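Local coordinates for protein LRA-12 (Uncultured bacterium, PDB 5AEB) that probably hydrolyses beta-lactam antibiotics, carbapenems among them, as a class B3 metallo-beta-lactamase with two zinc ions in its active site, at residues A[184-189]-A[213-218]; A[226-229]-A[233-236]; A[49-54]-A[94-99]. All blocks are in the same frame, centred on the assembly; numbering follows the deposited sequence.

Contact 1: residues A[184-189]-A[213-218]; sequences ANMPTI and QAMKNL
Met215 leaves the helix with CG anti to its own carbonyl carbon (chi1 -73°), runs extended to the sulfur and then turns at chi3 (92°), which swings CE toward the backbone at Asn185. There CE lies 3.4 Å from Asn185 O and 3.7 Å from Ala184 CB, while SD meets the CD corner of the Pro187 ring at 3.7 Å, so methyl and sulfur touch different residues of the loop. Met186 starts away from the helix, but a bend at chi2 returns its SD to 4.1 Å from Met215 CE. Apart from the carbonyl of Asn185 the contact is apolar, and Met215 alone supplies the share of 213-218. Pro187, centre of an inverse gamma turn with Thr188 N bonded to Met186 O at 2.8 Å, is also packed by Tyr208, Thr211 and Leu212 one and two turns earlier in the same helix. Leu261 of helix 251-267 adds to the cover. This is packing of an outer helix against the loop that leaves strand 178-184, at the zinc-site end of the five-stranded sheet in the metallo-beta-lactamase alpha-beta/beta-alpha sandwich.

Contact 2: residues A[226-229]-A[233-236]; sequences SHAS and MHSK. With ZN (zinc ion), chain C.
The loop after strand 222-225 carries the last histidine of the second zinc site, and this contact ties the loop to the short helix 233-236. His227 NE2 binds the zinc at 2.0 Å, the oxygens of waters 1 and 2 each lie 1.9 Å from the zinc, and Asp88 and His89 complete the site; water 2 lies in the plane of the imidazole ring, at its edge. On the far side of that ring ND1 is hydrogen-bonded to Asp37, a second-shell carboxylate which, with the zinc on NE2, holds the ring's orientation. One residue on, Ala228 O accepts a nearly straight bond from Met233 N (3.0 Å, 174° at the hydrogen). Ala228 CB packs 3.9 Å from Met233 CB. Met233 CG is anti to its backbone N (chi1 -176°), and a bend at chi3 brings CE back to 4.1 Å from the same alanine methyl. His234 comes to Ala228 CB obliquely, NE2 at 3.8 Å, while that nitrogen is hydrogen-bonded to Tyr36 O and the ring stacks on Tyr36. Asp37 probably polarises the imidazole toward the zinc, and the bond at Ala228 probably steadies the backbone just after it.

Contact 3: residues A[49-54]-A[94-99]; sequences NIIVNT and AEIKKI
Strand residues 49-52 run on into a loop at Asn53 and Thr54, and helix 94-99 passes beside them, nearest at Thr54 and Ile96, whose CA atoms are 8.4 Å apart. Ile96 bridges the gap with two branches. A chi1 of -79° puts its CG1 on the side of the loop, and chi2 then carries CD1 to Thr54 CG2, which it meets tip to tip at 3.6 Å. The CG2 branch, anti to the backbone N, turns instead to the strand and lies 4.1 Å from Ile51 CD1, the two isoleucine side chains crossing obliquely. Thus one residue of the helix touches both the end of the strand and the loop beyond it. Thr54 divides its work: the methyl faces Ile96, while OG1, placed between the backbone N and the carbonyl carbon (chi1 72°), is hydrogen-bonded to Ala92 N just before the helix. The hydroxyl is thereby satisfied although the residue is buried, and the loop is joined to the approach to the helix as well as to its side. Hydrogen bonds of Asn53 OD1 to Thr82 and Thr83 tie this loop to the one after the neighbouring strand 77-81. Around the contact, Ile63 of helix 60-69 packs on both Thr54 and Ile96, and Leu80 of strand 77-81 packs on Ile96. Strand 48-52 lies between antiparallel strand 41-45 and parallel strand 77-81, with helices 60-69 and 93-100 together on the face of this sheet from which Ile51 projects.

All three contacts are buried, yet they belong to different layers. Contact 3 joins a strand of the seven-stranded sheet to a helix covering it, contact 1 sets a helix against the loop at the end of the five-stranded sheet, and contact 2 is local, with three residues between its segments. Contacts 1 and 3 are mainly apolar packing on opposite sides of the chain's centre, about 25 Å apart between centres; contact 2 alone adds a backbone hydrogen bond and a zinc ligand. Contacts 1 and 2 follow the neighbouring parallel strands 178-184 and 222-225. Ser226 packs against both Asn185 and Asn53, so the loops of all three contacts meet at Ser226, next to the zinc ligand His227.

Contact 1: residues A[184-189]-A[213-218]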
ATOM      1  N   ALA A 184       2.416   4.665   3.996  1.00 18.46           N
ATOM      2  CA  ALA A 184       1.466   5.708   3.595  1.00 18.36           C
ATOM      3  C   ALA A 184       0.927   5.457   2.219  1.00 18.39           C
ATOM      4  O   ALA A 184       1.673   5.059   1.284  1.00 18.68           O
ATOM      5  CB  ALA A 184       2.108   7.096   3.639  1.00 18.65           C
ATOM      6  N   ASN A 185      -0.372   5.697   2.068  1.00 18.24           N
ATOM      7  CA  ASN A 185      -0.872   5.844   0.725  1.00 18.40           C
ATOM      8  C   ASN A 185      -0.918   7.330   0.355  1.00 18.57           C
ATOM      9  O   ASN A 185      -1.781   8.056   0.833  1.00 18.51           O
ATOM     10  CB  ASN A 185      -2.220   5.190   0.529  1.00 18.36           C
ATOM     11  CG  ASN A 185      -2.504   4.986  -0.935  1.00 18.69           C
ATOM     12  OD1 ASN A 185      -3.231   5.788  -1.554  1.00 18.83           O
ATOM     13  ND2 ASN A 185      -1.814   4.010  -1.533  1.00 18.94           N
ATOM     14  N   MET A 186       0.007   7.783  -0.485  1.00 18.92           N
ATOM     15  CA  MET A 186       0.084   9.229  -0.848  1.00 19.50           C
ATOM     16  C   MET A 186      -1.194   9.645  -1.625  1.00 19.78           C
ATOM     17  O   MET A 186      -1.645   8.904  -2.502  1.00 19.84           O
ATOM     18  CB  MET A 186       1.359   9.537  -1.658  1.00 20.67           C
ATOM     19  CG  MET A 186       2.659   9.068  -0.972  1.00 21.12           C
ATOM     20  SD  MET A 186       2.725   9.565   0.758  1.00 22.36           S
ATOM     21  CE  MET A 186       3.212  11.287   0.609  1.00 21.88           C
ATOM     22  N   PRO A 187      -1.777  10.819  -1.303  1.00 20.01           N
ATOM     23  CA  PRO A 187      -3.021  11.263  -1.959  1.00 20.37           C
ATOM     24  C   PRO A 187      -2.775  11.843  -3.347  1.00 21.16           C
ATOM     25  O   PRO A 187      -2.948  13.030  -3.571  1.00 21.84           O
ATOM     26  CB  PRO A 187      -3.547  12.338  -1.004  1.00 20.34           C
ATOM     27  CG  PRO A 187      -2.291  12.915  -0.412  1.00 20.74           C
ATOM     28  CD  PRO A 187      -1.354  11.758  -0.241  1.00 20.23           C
ATOM     29  N   THR A 188      -2.353  11.001  -4.269  1.00 21.46           N
ATOM     30  CA  THR A 188      -2.204  11.413  -5.625  1.00 22.46           C
ATOM     31  C   THR A 188      -3.605  11.422  -6.244  1.00 23.02           C
ATOM     32  O   THR A 188      -4.517  10.751  -5.745  1.00 22.42           O
ATOM     33  CB  THR A 188      -1.252  10.462  -6.367  1.00 22.76           C
ATOM     34  OG1 THR A 188      -1.762   9.121  -6.293  1.00 22.01           O
ATOM     35  CG2 THR A 188       0.186  10.517  -5.731  1.00 22.52           C
ATOM     36  N   ILE A 189      -3.764  12.215  -7.293  1.00 24.24           N
ATOM     37  CA  ILE A 189      -5.020  12.325  -8.014  1.00 25.28           C
ATOM     38  C   ILE A 189      -4.927  11.566  -9.328  1.00 26.51           C
ATOM     39  O   ILE A 189      -3.978  11.736 -10.126  1.00 27.23           O
ATOM     40  CB  ILE A 189      -5.405  13.795  -8.263  1.00 25.67           C
ATOM     41  CG1 ILE A 189      -5.601  14.509  -6.918  1.00 25.24           C
ATOM     42  CG2 ILE A 189      -6.631  13.905  -9.181  1.00 26.05           C
ATOM     43  CD1 ILE A 189      -5.677  16.008  -7.053  1.00 26.26           C
ATOM     44  N   GLN A 213      -4.857  17.132   5.172  1.00 25.62           N
ATOM     45  CA  GLN A 213      -4.779  17.620   6.543  1.00 27.21           C
ATOM     46  C   GLN A 213      -4.364  16.517   7.568  1.00 26.10           C
ATOM     47  O   GLN A 213      -3.425  16.708   8.349  1.00 26.10           O
ATOM     48  CB  GLN A 213      -6.127  18.264   6.913  1.00 29.98           C
ATOM     49  CG  GLN A 213      -6.301  18.543   8.392  1.00 33.73           C
ATOM     50  CD  GLN A 213      -5.743  19.886   8.813  1.00 37.51           C
ATOM     51  OE1 GLN A 213      -5.682  20.190  10.015  1.00 41.43           O
ATOM     52  NE2 GLN A 213      -5.340  20.716   7.826  1.00 38.33           N
ATOM     53  N   ALA A 214      -5.050  15.371   7.545  1.00 24.75           N
ATOM     54  CA  ALA A 214      -4.731  14.261   8.432  1.00 23.95           C
ATOM     55  C   ALA A 214      -3.277  13.771   8.250  1.00 22.98           C
ATOM     56  O   ALA A 214      -2.577  13.517   9.227  1.00 23.17           O
ATOM     57  CB  ALA A 214      -5.704  13.111   8.219  1.00 23.09           C
ATOM     58  N   MET A 215      -2.838  13.632   7.010  1.00 22.09           N
ATOM     59  CA  MET A 215      -1.451  13.138   6.743  1.00 21.51           C
ATOM     60  C   MET A 215      -0.333  14.086   7.157  1.00 21.70           C
ATOM     61  O   MET A 215       0.732  13.628   7.609  1.00 21.44           O
ATOM     62  CB  MET A 215      -1.269  12.659   5.297  1.00 20.51           C
ATOM     63  CG  MET A 215      -1.975  11.323   5.028  1.00 20.02           C
ATOM     64  SD  MET A 215      -1.875  10.785   3.310  1.00 19.35           S
ATOM     65  CE  MET A 215      -0.391   9.784   3.464  1.00 19.01           C
ATOM     66  N   LYS A 216      -0.538  15.384   6.959  1.00 22.55           N
ATOM     67  CA  LYS A 216       0.431  16.400   7.395  1.00 23.19           C
ATOM     68  C   LYS A 216       0.688  16.300   8.901  1.00 23.17           C
ATOM     69  O   LYS A 216       1.825  16.501   9.358  1.00 23.13           O
ATOM     70  CB  LYS A 216      -0.005  17.831   7.034  1.00 24.66           C
ATOM     71  CG  LYS A 216       0.185  18.192   5.553  1.00 25.63           C
ATOM     72  CD  LYS A 216      -0.696  19.368   5.116  1.00 27.31           C
ATOM     73  CE  LYS A 216      -0.976  19.353   3.605  1.00 28.04           C
ATOM     74  NZ  LYS A 216      -0.311  20.497   2.914  1.00 29.77           N
ATOM     75  N   ASN A 217      -0.347  15.975   9.669  1.00 22.92           N
ATOM     76  CA  ASN A 217      -0.222  15.957  11.132  1.00 23.26           C
ATOM     77  C   ASN A 217       0.264  14.644  11.758  1.00 22.36           C
ATOM     78  O   ASN A 217       0.413  14.566  12.958  1.00 22.52           O
ATOM     79  CB  ASN A 217      -1.551  16.362  11.771  1.00 24.45           C
ATOM     80  CG  ASN A 217      -1.909  17.811  11.481  1.00 25.43           C
ATOM     81  OD1 ASN A 217      -3.060  18.129  11.197  1.00 26.51           O
ATOM     82  ND2 ASN A 217      -0.920  18.678  11.523  1.00 25.34           N
ATOM     83  N   LEU A 218       0.445  13.608  10.950  1.00 21.25           N
ATOM     84  CA  LEU A 218       0.937  12.328  11.434  1.00 20.75           C
ATOM     85  C   LEU A 218       2.404  12.467  11.904  1.00 20.85           C
ATOM     86  O   LEU A 218       3.154  13.275  11.344  1.00 20.79           O
ATOM     87  CB  LEU A 218       0.853  11.294  10.327  1.00 20.03           C
ATOM     88  CG  LEU A 218      -0.571  10.812   9.992  1.00 20.06           C
ATOM     89  CD1 LEU A 218      -0.593   9.857   8.819  1.00 19.42           C
ATOM     90  CD2 LEU A 218      -1.200  10.177  11.227  1.00 20.27           C
TER

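Contact 2: residues A[226-229]-A[233-236]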
ATOM      1  N   SER A 226       3.154   3.395  -1.412  1.00 18.56           N
ATOM      2  CA  SER A 226       2.665   2.346  -2.286  1.00 18.69           C
ATOM      3  C   SER A 226       3.548   2.137  -3.538  1.00 19.07           C
ATOM      4  O   SER A 226       3.592   1.047  -4.085  1.00 19.28           O
ATOM      5  CB  SER A 226       1.225   2.641  -2.684  1.00 18.64           C
ATOM      6  OG  SER A 226       0.357   2.392  -1.554  1.00 18.40           O
ATOM      7  N   HIS A 227       4.242   3.182  -3.968  1.00 19.23           N
ATOM      8  CA  HIS A 227       5.209   3.078  -5.078  1.00 19.70           C
ATOM      9  C   HIS A 227       6.583   3.436  -4.573  1.00 19.83           C
ATOM     10  O   HIS A 227       6.725   4.414  -3.837  1.00 19.62           O
ATOM     11  CB  HIS A 227       4.815   4.001  -6.244  1.00 19.97           C
ATOM     12  CG  HIS A 227       3.606   3.521  -7.019  1.00 20.06           C
ATOM     13  ND1 HIS A 227       3.705   2.876  -8.205  1.00 20.52           N
ATOM     14  CD2 HIS A 227       2.248   3.633  -6.746  1.00 19.82           C
ATOM     15  CE1 HIS A 227       2.455   2.530  -8.625  1.00 20.53           C
ATOM     16  NE2 HIS A 227       1.571   3.015  -7.747  1.00 20.11           N
ATOM     17  N   ALA A 228       7.615   2.691  -4.994  1.00 20.26           N
ATOM     18  CA  ALA A 228       8.970   2.962  -4.532  1.00 20.50           C
ATOM     19  C   ALA A 228       9.355   4.409  -4.848  1.00 20.59           C
ATOM     20  O   ALA A 228       9.935   5.101  -4.009  1.00 20.48           O
ATOM     21  CB  ALA A 228       9.968   1.985  -5.120  1.00 21.13           C
ATOM     22  N   SER A 229       8.983   4.878  -6.034  1.00 20.83           N
ATOM     23  CA  SER A 229       9.379   6.196  -6.459  1.00 21.06           C
ATOM     24  C   SER A 229       8.807   7.259  -5.522  1.00 20.60           C
ATOM     25  O   SER A 229       9.450   8.277  -5.322  1.00 20.74           O
ATOM     26  CB  SER A 229       8.990   6.464  -7.919  1.00 21.51           C
ATOM     27  OG  SER A 229       7.581   6.368  -8.081  1.00 21.25           O
ATOM     28  N   MET A 233      12.723   5.367  -2.873  1.00 24.72           N
ATOM     29  CA  MET A 233      13.360   4.216  -2.228  1.00 25.89           C
ATOM     30  C   MET A 233      14.757   3.894  -2.803  1.00 27.04           C
ATOM     31  O   MET A 233      15.677   3.550  -2.068  1.00 27.02           O
ATOM     32  CB  MET A 233      12.464   2.985  -2.289  1.00 26.33           C
ATOM     33  CG  MET A 233      13.054   1.792  -1.548  1.00 27.46           C
ATOM     34  SD  MET A 233      12.044   0.351  -1.910  1.00 29.87           S
ATOM     35  CE  MET A 233      12.860  -0.327  -3.350  1.00 29.36           C
ATOM     36  N   HIS A 234      14.894   4.047  -4.112  1.00 27.71           N
ATOM     37  CA  HIS A 234      16.140   3.765  -4.788  1.00 29.86           C
ATOM     38  C   HIS A 234      17.252   4.749  -4.574  1.00 30.42           C
ATOM     39  O   HIS A 234      18.387   4.443  -4.914  1.00 31.90           O
ATOM     40  CB  HIS A 234      15.879   3.516  -6.254  1.00 30.28           C
ATOM     41  CG  HIS A 234      14.929   2.399  -6.472  1.00 30.14           C
ATOM     42  ND1 HIS A 234      15.234   1.128  -6.157  1.00 30.73           N
ATOM     43  CD2 HIS A 234      13.622   2.396  -6.905  1.00 29.52           C
ATOM     44  CE1 HIS A 234      14.197   0.344  -6.436  1.00 30.10           C
ATOM     45  NE2 HIS A 234      13.207   1.122  -6.894  1.00 29.81           N
ATOM     46  N   SER A 235      16.943   5.909  -3.993  1.00 30.07           N
ATOM     47  CA  SER A 235      17.963   6.832  -3.456  1.00 30.88           C
ATOM     48  C   SER A 235      18.373   6.481  -2.035  1.00 30.97           C
ATOM     49  O   SER A 235      19.433   6.851  -1.583  1.00 32.56           O
ATOM     50  CB  SER A 235      17.442   8.264  -3.451  1.00 30.87           C
ATOM     51  OG  SER A 235      17.126   8.657  -4.771  1.00 32.23           O
ATOM     52  N   LYS A 236      17.521   5.787  -1.311  1.00 30.51           N
ATOM     53  CA  LYS A 236      17.767   5.542   0.096  1.00 30.00           C
ATOM     54  C   LYS A 236      18.405   4.175   0.307  1.00 31.35           C
ATOM     55  O   LYS A 236      19.026   3.936   1.323  1.00 30.99           O
ATOM     56  CB  LYS A 236      16.450   5.660   0.861  1.00 28.32           C
ATOM     57  CG  LYS A 236      15.893   7.077   0.841  1.00 27.22           C
ATOM     58  CD  LYS A 236      14.420   7.125   1.237  1.00 25.78           C
ATOM     59  CE  LYS A 236      13.949   8.573   1.420  1.00 24.72           C
ATOM     60  NZ  LYS A 236      12.474   8.629   1.722  1.00 23.48           N
TER
HETATM   61 ZN    ZN C1307      -0.425   2.683  -7.583  0.70  2.00          ZN
HETATM   62  O   HOH W   1      -0.720   4.450  -6.991  1.00  4.14           O
HETATM   63  O   HOH W   2      -2.251   3.114  -8.027  1.00  2.00           O

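Contact 3: residues A[49-54]-A[94-99]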
ATOM      1  N   ASN A  49       2.945 -13.945   9.549  1.00 23.02           N
ATOM      2  CA  ASN A  49       3.284 -12.720   8.823  1.00 22.08           C
ATOM      3  C   ASN A  49       2.107 -11.983   8.187  1.00 20.88           C
ATOM      4  O   ASN A  49       1.073 -12.558   7.936  1.00 20.68           O
ATOM      5  CB  ASN A  49       4.363 -12.990   7.759  1.00 22.01           C
ATOM      6  CG  ASN A  49       5.492 -13.860   8.278  1.00 22.94           C
ATOM      7  OD1 ASN A  49       5.936 -13.685   9.413  1.00 23.41           O
ATOM      8  ND2 ASN A  49       5.961 -14.810   7.451  1.00 23.22           N
ATOM      9  N   ILE A  50       2.327 -10.701   7.929  1.00 20.43           N
ATOM     10  CA  ILE A  50       1.413  -9.842   7.247  1.00 19.94           C
ATOM     11  C   ILE A  50       2.063  -9.430   5.940  1.00 19.79           C
ATOM     12  O   ILE A  50       3.258  -9.051   5.927  1.00 19.94           O
ATOM     13  CB  ILE A  50       1.131  -8.591   8.083  1.00 19.77           C
ATOM     14  CG1 ILE A  50       0.828  -8.999   9.545  1.00 20.08           C
ATOM     15  CG2 ILE A  50       0.020  -7.758   7.440  1.00 19.32           C
ATOM     16  CD1 ILE A  50       0.264  -7.888  10.401  1.00 19.96           C
ATOM     17  N   ILE A  51       1.294  -9.502   4.850  1.00 19.56           N
ATOM     18  CA  ILE A  51       1.710  -8.976   3.549  1.00 19.44           C
ATOM     19  C   ILE A  51       0.846  -7.767   3.265  1.00 19.08           C
ATOM     20  O   ILE A  51      -0.381  -7.851   3.423  1.00 18.93           O
ATOM     21  CB  ILE A  51       1.553  -9.998   2.398  1.00 19.59           C
ATOM     22  CG1 ILE A  51       2.438 -11.226   2.642  1.00 20.02           C
ATOM     23  CG2 ILE A  51       1.864  -9.335   1.041  1.00 19.51           C
ATOM     24  CD1 ILE A  51       2.122 -12.435   1.746  1.00 20.26           C
ATOM     25  N   VAL A  52       1.476  -6.642   2.889  1.00 18.99           N
ATOM     26  CA  VAL A  52       0.747  -5.412   2.515  1.00 18.72           C
ATOM     27  C   VAL A  52       0.983  -5.192   1.029  1.00 18.76           C
ATOM     28  O   VAL A  52       2.148  -5.068   0.601  1.00 18.92           O
ATOM     29  CB  VAL A  52       1.245  -4.176   3.301  1.00 18.68           C
ATOM     30  CG1 VAL A  52       0.451  -2.929   2.913  1.00 18.47           C
ATOM     31  CG2 VAL A  52       1.200  -4.400   4.822  1.00 18.76           C
ATOM     32  N   ASN A  53      -0.098  -5.215   0.241  1.00 18.68           N
ATOM     33  CA  ASN A  53      -0.056  -5.094  -1.223  1.00 18.81           C
ATOM     34  C   ASN A  53       0.502  -6.264  -1.990  1.00 19.22           C
ATOM     35  O   ASN A  53       1.298  -7.025  -1.475  1.00 19.69           O
ATOM     36  CB  ASN A  53       0.664  -3.804  -1.682  1.00 18.83           C
ATOM     37  CG  ASN A  53      -0.007  -2.543  -1.159  1.00 18.63           C
ATOM     38  OD1 ASN A  53      -1.233  -2.530  -0.863  1.00 18.48           O
ATOM     39  ND2 ASN A  53       0.761  -1.478  -1.040  1.00 18.66           N
ATOM     40  N   THR A  54       0.087  -6.385  -3.244  1.00 19.81           N
ATOM     41  CA  THR A  54       0.828  -7.173  -4.248  1.00 20.59           C
ATOM     42  C   THR A  54       1.226  -6.218  -5.399  1.00 20.97           C
ATOM     43  O   THR A  54       1.086  -5.003  -5.284  1.00 20.86           O
ATOM     44  CB  THR A  54      -0.022  -8.340  -4.822  1.00 20.91           C
ATOM     45  OG1 THR A  54      -1.045  -7.806  -5.679  1.00 21.13           O
ATOM     46  CG2 THR A  54      -0.672  -9.117  -3.716  1.00 20.75           C
ATOM     47  N   ALA A  94      -5.911 -11.924  -4.956  1.00 21.10           N
ATOM     48  CA  ALA A  94      -6.768 -13.117  -4.992  1.00 21.46           C
ATOM     49  C   ALA A  94      -5.938 -14.406  -4.976  1.00 21.75           C
ATOM     50  O   ALA A  94      -6.234 -15.326  -4.219  1.00 21.61           O
ATOM     51  CB  ALA A  94      -7.714 -13.098  -6.181  1.00 21.97           C
ATOM     52  N   GLU A  95      -4.878 -14.437  -5.778  1.00 22.22           N
ATOM     53  CA  GLU A  95      -4.018 -15.601  -5.867  1.00 22.80           C
ATOM     54  C   GLU A  95      -3.250 -15.866  -4.565  1.00 22.40           C
ATOM     55  O   GLU A  95      -3.139 -17.021  -4.113  1.00 22.36           O
ATOM     56  CB  GLU A  95      -3.056 -15.419  -7.005  1.00 24.01           C
ATOM     57  CG  GLU A  95      -1.982 -16.486  -7.063  1.00 25.28           C
ATOM     58  CD  GLU A  95      -1.280 -16.534  -8.411  1.00 26.54           C
ATOM     59  OE1 GLU A  95      -1.556 -15.661  -9.280  1.00 27.04           O
ATOM     60  OE2 GLU A  95      -0.442 -17.460  -8.596  1.00 27.49           O
ATOM     61  N   ILE A  96      -2.725 -14.803  -3.956  1.00 18.70           N
ATOM     62  CA  ILE A  96      -1.977 -14.968  -2.725  1.00 18.50           C
ATOM     63  C   ILE A  96      -2.918 -15.381  -1.603  1.00 18.31           C
ATOM     64  O   ILE A  96      -2.556 -16.187  -0.744  1.00 18.63           O
ATOM     65  CB  ILE A  96      -1.111 -13.730  -2.407  1.00 18.32           C
ATOM     66  CG1 ILE A  96       0.143 -13.814  -3.272  1.00 18.69           C
ATOM     67  CG2 ILE A  96      -0.673 -13.673  -0.950  1.00 17.97           C
ATOM     68  CD1 ILE A  96       0.640 -12.451  -3.680  1.00 18.87           C
ATOM     69  N   LYS A  97      -4.140 -14.884  -1.639  1.00 18.22           N
ATOM     70  CA  LYS A  97      -5.076 -15.247  -0.615  1.00 18.37           C
ATOM     71  C   LYS A  97      -5.469 -16.701  -0.785  1.00 18.82           C
ATOM     72  O   LYS A  97      -5.663 -17.426   0.220  1.00 19.16           O
ATOM     73  CB  LYS A  97      -6.321 -14.359  -0.662  1.00 18.28           C
ATOM     74  CG  LYS A  97      -7.219 -14.577   0.533  1.00 18.51           C
ATOM     75  CD  LYS A  97      -8.550 -13.858   0.391  1.00 18.63           C
ATOM     76  CE  LYS A  97      -9.417 -14.193   1.577  1.00 19.19           C
ATOM     77  NZ  LYS A  97     -10.840 -14.050   1.191  1.00 19.73           N
ATOM     78  N   LYS A  98      -5.617 -17.131  -2.045  1.00 18.97           N
ATOM     79  CA  LYS A  98      -6.000 -18.515  -2.304  1.00 19.71           C
ATOM     80  C   LYS A  98      -4.985 -19.473  -1.745  1.00 19.88           C
ATOM     81  O   LYS A  98      -5.336 -20.424  -1.047  1.00 20.36           O
ATOM     82  CB  LYS A  98      -6.193 -18.768  -3.800  1.00 20.36           C
ATOM     83  CG  LYS A  98      -7.598 -18.418  -4.234  1.00 21.03           C
ATOM     84  CD  LYS A  98      -7.549 -18.244  -5.744  1.00 21.80           C
ATOM     85  CE  LYS A  98      -8.923 -18.274  -6.309  1.00 22.20           C
ATOM     86  NZ  LYS A  98      -9.192 -19.704  -6.492  1.00 23.67           N
ATOM     87  N   ILE A  99      -3.723 -19.189  -2.043  1.00 19.54           N
ATOM     88  CA  ILE A  99      -2.606 -20.064  -1.711  1.00 19.87           C
ATOM     89  C   ILE A  99      -2.289 -20.068  -0.210  1.00 19.96           C
ATOM     90  O   ILE A  99      -2.042 -21.112   0.366  1.00 20.56           O
ATOM     91  CB  ILE A  99      -1.321 -19.663  -2.504  1.00 19.77           C
ATOM     92  CG1 ILE A  99      -1.508 -19.982  -3.985  1.00 19.97           C
ATOM     93  CG2 ILE A  99      -0.100 -20.386  -1.942  1.00 20.15           C
ATOM     94  CD1 ILE A  99      -0.536 -19.267  -4.902  1.00 19.89           C
TER